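Local coordinates for Lmo0135 protein (Listeria monocytogenes EGD-e, PDB 5ISU) that probably serves as the extracellular substrate-binding protein of an ABC transporter, with peptides its likely cargo, at residues A[310-315]-A[440-445]; A[431-436]-A[447-452]. One frame throughout, in Å; residues are numbered along the deposited sequence.

Interaction 1: A[310-315]-A[440-445]; sequences TKYFTD and ADDKER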
# COMPACT_ATOMS: atom_id res chain seq x y z
N THR A 310 -1.69 -6.08 -9.25
CA THR A 310 -3.12 -5.81 -9.44
C THR A 310 -3.71 -6.57 -10.59
O THR A 310 -3.19 -6.50 -11.70
CB THR A 310 -3.35 -4.31 -9.70
OG1 THR A 310 -2.76 -3.54 -8.64
CG2 THR A 310 -4.83 -4.00 -9.81
N LYS A 311 -4.84 -7.25 -10.37
CA LYS A 311 -5.49 -7.99 -11.46
C LYS A 311 -5.69 -7.16 -12.71
O LYS A 311 -6.05 -5.98 -12.64
CB LYS A 311 -6.85 -8.58 -11.09
CG LYS A 311 -6.77 -9.92 -10.40
CD LYS A 311 -8.05 -10.71 -10.56
CE LYS A 311 -9.27 -9.99 -10.02
NZ LYS A 311 -10.45 -10.88 -10.16
N TYR A 312 -5.44 -7.81 -13.85
CA TYR A 312 -5.58 -7.24 -15.18
C TYR A 312 -4.44 -6.29 -15.56
O TYR A 312 -4.50 -5.60 -16.59
CB TYR A 312 -6.98 -6.63 -15.37
CG TYR A 312 -8.07 -7.57 -14.87
CD1 TYR A 312 -8.18 -8.87 -15.35
CD2 TYR A 312 -8.98 -7.15 -13.91
CE1 TYR A 312 -9.16 -9.73 -14.89
CE2 TYR A 312 -9.99 -8.00 -13.44
CZ TYR A 312 -10.07 -9.29 -13.92
OH TYR A 312 -11.05 -10.13 -13.45
N PHE A 313 -3.38 -6.28 -14.77
CA PHE A 313 -2.23 -5.49 -15.12
C PHE A 313 -1.74 -5.93 -16.50
O PHE A 313 -1.78 -7.12 -16.80
CB PHE A 313 -1.08 -5.72 -14.14
CG PHE A 313 0.24 -5.17 -14.61
CD1 PHE A 313 0.60 -3.88 -14.32
CD2 PHE A 313 1.12 -5.96 -15.36
CE1 PHE A 313 1.82 -3.36 -14.76
CE2 PHE A 313 2.34 -5.45 -15.80
CZ PHE A 313 2.69 -4.14 -15.51
N THR A 314 -1.33 -4.97 -17.33
CA THR A 314 -0.71 -5.27 -18.63
C THR A 314 0.35 -4.22 -18.90
O THR A 314 0.11 -3.05 -18.66
CB THR A 314 -1.71 -5.34 -19.82
OG1 THR A 314 -0.98 -5.58 -21.03
CG2 THR A 314 -2.48 -4.05 -20.00
N ASP A 315 1.52 -4.64 -19.38
CA ASP A 315 2.60 -3.70 -19.70
C ASP A 315 2.55 -3.27 -21.17
O ASP A 315 3.47 -2.60 -21.65
CB ASP A 315 3.99 -4.27 -19.35
CG ASP A 315 4.42 -5.46 -20.25
OD1 ASP A 315 3.72 -5.80 -21.23
OD2 ASP A 315 5.48 -6.05 -19.96
N ALA A 440 -19.03 -9.22 -13.62
CA ALA A 440 -18.56 -10.48 -13.02
C ALA A 440 -17.68 -11.35 -13.91
O ALA A 440 -16.73 -11.95 -13.42
CB ALA A 440 -19.74 -11.29 -12.53
N ASP A 441 -18.01 -11.45 -15.20
CA ASP A 441 -17.24 -12.31 -16.13
C ASP A 441 -15.79 -11.83 -16.17
O ASP A 441 -15.52 -10.65 -16.42
CB ASP A 441 -17.86 -12.32 -17.53
CG ASP A 441 -17.28 -13.41 -18.44
OD1 ASP A 441 -16.21 -13.97 -18.14
OD2 ASP A 441 -17.92 -13.70 -19.47
N ASP A 442 -14.86 -12.76 -15.94
CA ASP A 442 -13.44 -12.46 -15.87
C ASP A 442 -12.89 -11.80 -17.13
O ASP A 442 -12.26 -10.74 -17.04
CB ASP A 442 -12.64 -13.74 -15.55
CG ASP A 442 -11.20 -13.45 -15.10
OD1 ASP A 442 -11.00 -12.59 -14.20
OD2 ASP A 442 -10.27 -14.11 -15.59
N LYS A 443 -13.12 -12.43 -18.29
CA LYS A 443 -12.62 -11.90 -19.57
C LYS A 443 -13.24 -10.54 -19.95
O LYS A 443 -12.52 -9.66 -20.43
CB LYS A 443 -12.73 -12.92 -20.71
CG LYS A 443 -14.09 -13.58 -20.89
CD LYS A 443 -14.05 -14.64 -21.99
CE LYS A 443 -15.17 -15.66 -21.84
NZ LYS A 443 -16.53 -15.06 -21.79
N GLU A 444 -14.54 -10.35 -19.71
CA GLU A 444 -15.17 -9.04 -19.99
C GLU A 444 -14.63 -7.96 -19.04
O GLU A 444 -14.54 -6.79 -19.39
CB GLU A 444 -16.69 -9.11 -19.85
CG GLU A 444 -17.39 -9.96 -20.91
CD GLU A 444 -18.92 -9.95 -20.74
OE1 GLU A 444 -19.42 -9.41 -19.72
OE2 GLU A 444 -19.62 -10.49 -21.63
N ARG A 445 -14.27 -8.37 -17.83
CA ARG A 445 -13.76 -7.44 -16.84
C ARG A 445 -12.30 -7.12 -17.21
O ARG A 445 -11.85 -5.98 -17.05
CB ARG A 445 -13.92 -8.03 -15.43
CG ARG A 445 -13.90 -6.96 -14.36
CD ARG A 445 -13.81 -7.46 -12.93
NE ARG A 445 -13.76 -6.27 -12.07
CZ ARG A 445 -13.16 -6.17 -10.89
NH1 ARG A 445 -12.51 -7.20 -10.35
NH2 ARG A 445 -13.19 -5.00 -10.25
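With chi1 at -46°, Tyr312 holds its ring anti to its own carbonyl carbon and pointed at helix 442-458, while Asp442 turns its carboxylate anti to the backbone N, so that OD1 reaches back to the phenol. The result is the one hydrogen bond across the contact, from Tyr312 OH to Asp442 OD1 at 2.6 Å. OD1 is met on its anti side, 28° out of the carboxylate plane, and lies at the ring edge. Arg445 passes on the CE2 side of the phenol: its extended chain brings CD to 3.9 Å from Tyr312 CE2, and its guanidinium stands nearly perpendicular to the ring, as the 85° between their planes records. CB of Lys311 lies 3.8 Å above one face of the Tyr312 ring, toward its rim, and its NZ gives a weak bond to Tyr312 OH. That ammonium lies 4.4 Å from Asp442 OD1, too far for a salt bridge, though its charge may still help to stabilise the carboxylate. Arg445 NH1 is engaged in a salt bridge with Asp405, outside the two segments. Tyr312 sits in a type II turn, Thr310 to Phe313, within the loop between strand 299-301 and helix 324-334. The turn lies against the N-terminal end of helix 442-458, where Asp441 is the N-cap, and Gln453 farther along that helix bonds the backbone at Tyr312 O and Thr314 N.

Interaction 2: A[431-436]-A[447-452]; sequences ALWEKG and EIYEKI
Leu432, Ile448 and Ile452 lose the most surface here and form the apolar seam between two helices. Leu432 CB lies 3.9 Å from Ile452 CG1, while its CD2 reaches Ile448 CG2 at 4.1 Å. That same Ile448 methyl is anti to the backbone N, which carries it against the neighbouring backbone, 3.4 Å from Leu432 O and 3.9 Å from Gly436 CA. The other branch of Ile448 ends in CD1, which meets the aliphatic part of Lys435 from CG to CE, the two side chains crossing at about a right angle. Ile452 divides its contacts too: CG2 sits over one face of the Trp433 indole in a CH-pi contact, 3.9 Å from the centroid of the six-membered ring and 25° off its normal. Beside this seam the Tyr449 ring approaches Gly436, where the missing side chain lets OH come within 3.2 Å of Gly436 C. No direct hydrogen bond crosses the contact; one water links Trp433 O to Tyr449 OH, and Arg445 NH2 also bonds that hydroxyl. The segment axes approach to 9.4 Å at 153°, so helices 427-438 and 442-458 pair as an antiparallel helical hairpin, with Trp433 also touching Lys410 and Tyr413, and Tyr449 touching Pro406, in the loop region before helix 427-438.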
# COMPACT_ATOMS: atom_id res chain seq x y z
N ALA A 431 -17.31 6.13 -16.84
CA ALA A 431 -18.35 5.11 -17.09
C ALA A 431 -17.73 3.71 -17.14
O ALA A 431 -18.34 2.75 -16.69
CB ALA A 431 -19.12 5.41 -18.39
N LEU A 432 -16.51 3.62 -17.69
CA LEU A 432 -15.76 2.36 -17.72
C LEU A 432 -15.39 1.92 -16.29
O LEU A 432 -15.54 0.74 -15.95
CB LEU A 432 -14.49 2.47 -18.58
CG LEU A 432 -14.66 2.37 -20.10
CD1 LEU A 432 -13.39 2.79 -20.82
CD2 LEU A 432 -15.08 0.96 -20.52
N TRP A 433 -14.90 2.85 -15.47
CA TRP A 433 -14.57 2.54 -14.08
C TRP A 433 -15.77 1.90 -13.41
O TRP A 433 -15.66 0.82 -12.85
CB TRP A 433 -14.14 3.77 -13.27
CG TRP A 433 -12.71 4.27 -13.49
CD1 TRP A 433 -12.32 5.42 -14.13
CD2 TRP A 433 -11.50 3.65 -13.03
NE1 TRP A 433 -10.96 5.55 -14.08
CE2 TRP A 433 -10.43 4.49 -13.42
CE3 TRP A 433 -11.21 2.49 -12.30
CZ2 TRP A 433 -9.08 4.17 -13.13
CZ3 TRP A 433 -9.89 2.19 -12.02
CH2 TRP A 433 -8.84 3.03 -12.43
N GLU A 434 -16.93 2.56 -13.50
CA GLU A 434 -18.16 2.04 -12.88
C GLU A 434 -18.63 0.72 -13.48
O GLU A 434 -19.09 -0.16 -12.76
CB GLU A 434 -19.28 3.07 -12.86
CG GLU A 434 -18.97 4.21 -11.88
CD GLU A 434 -20.20 5.03 -11.49
OE1 GLU A 434 -21.21 5.02 -12.25
OE2 GLU A 434 -20.17 5.67 -10.42
N LYS A 435 -18.46 0.58 -14.78
CA LYS A 435 -18.82 -0.65 -15.48
C LYS A 435 -17.93 -1.81 -14.99
O LYS A 435 -18.40 -2.92 -14.79
CB LYS A 435 -18.66 -0.45 -16.99
CG LYS A 435 -19.13 -1.59 -17.89
CD LYS A 435 -18.82 -1.23 -19.35
CE LYS A 435 -19.01 -2.38 -20.33
NZ LYS A 435 -20.42 -2.79 -20.49
N GLY A 436 -16.64 -1.54 -14.76
CA GLY A 436 -15.72 -2.57 -14.30
C GLY A 436 -16.06 -3.09 -12.92
O GLY A 436 -15.88 -4.27 -12.62
N GLU A 447 -11.05 -6.94 -20.29
CA GLU A 447 -11.11 -5.98 -21.40
C GLU A 447 -11.38 -4.54 -20.94
O GLU A 447 -10.81 -3.61 -21.48
CB GLU A 447 -12.16 -6.39 -22.45
CG GLU A 447 -11.77 -7.64 -23.22
CD GLU A 447 -12.74 -8.03 -24.33
OE1 GLU A 447 -13.79 -7.36 -24.52
OE2 GLU A 447 -12.45 -9.02 -25.03
N ILE A 448 -12.22 -4.38 -19.92
CA ILE A 448 -12.55 -3.05 -19.39
C ILE A 448 -11.34 -2.39 -18.75
O ILE A 448 -11.03 -1.23 -19.05
CB ILE A 448 -13.73 -3.11 -18.39
CG1 ILE A 448 -15.01 -3.52 -19.12
CG2 ILE A 448 -13.95 -1.75 -17.72
CD1 ILE A 448 -16.14 -3.97 -18.22
N TYR A 449 -10.64 -3.10 -17.87
CA TYR A 449 -9.47 -2.49 -17.24
C TYR A 449 -8.30 -2.31 -18.23
O TYR A 449 -7.46 -1.43 -18.04
CB TYR A 449 -9.08 -3.19 -15.94
CG TYR A 449 -10.13 -2.95 -14.88
CD1 TYR A 449 -10.22 -1.73 -14.21
CD2 TYR A 449 -11.06 -3.93 -14.56
CE1 TYR A 449 -11.20 -1.50 -13.26
CE2 TYR A 449 -12.04 -3.71 -13.61
CZ TYR A 449 -12.11 -2.51 -12.96
OH TYR A 449 -13.08 -2.33 -12.00
N GLU A 450 -8.27 -3.10 -19.30
CA GLU A 450 -7.25 -2.89 -20.35
C GLU A 450 -7.51 -1.57 -21.07
O GLU A 450 -6.57 -0.79 -21.29
CB GLU A 450 -7.16 -4.05 -21.33
CG GLU A 450 -6.48 -5.25 -20.70
CD GLU A 450 -6.33 -6.44 -21.63
OE1 GLU A 450 -7.04 -6.51 -22.66
OE2 GLU A 450 -5.49 -7.31 -21.31
N LYS A 451 -8.78 -1.27 -21.36
CA LYS A 451 -9.10 -0.01 -22.00
C LYS A 451 -8.77 1.15 -21.10
O LYS A 451 -8.28 2.16 -21.57
CB LYS A 451 -10.57 0.09 -22.49
CG LYS A 451 -10.84 -0.70 -23.76
CD LYS A 451 -11.95 -0.09 -24.62
CE LYS A 451 -13.35 -0.19 -24.03
NZ LYS A 451 -13.88 -1.58 -24.06
N ILE A 452 -9.05 1.00 -19.81
CA ILE A 452 -8.76 2.05 -18.81
C ILE A 452 -7.26 2.34 -18.78
O ILE A 452 -6.85 3.50 -18.86
CB ILE A 452 -9.32 1.68 -17.42
CG1 ILE A 452 -10.86 1.65 -17.48
CG2 ILE A 452 -8.86 2.68 -16.37
CD1 ILE A 452 -11.53 1.15 -16.22
O HOH W 1 -13.62 -0.03 -11.27

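In the fold
Both interactions use helix 442-458, and their centres lie about 9 Å apart. Interaction 2 is the buried one, with 463 Å² covered and five of eight touching residues buried; interaction 1 covers 216 Å², and two of its four are exposed. The chemistry follows: near the surface a loop is joined by one hydrogen bond and by the tyrosine ring packing on an arginine chain, with charges near each other but not paired across the contact, whereas the helix pair relies on apolar and aromatic contacts plus a water. Arg445 connects them, its NE 3.0 Å from Gly436 O in a hydrogen bond, and Tyr312 CD2 packs on Tyr449 CD2 at 3.9 Å. Interaction 1 therefore adds a distant loop to a hairpin that interaction 2 closes locally.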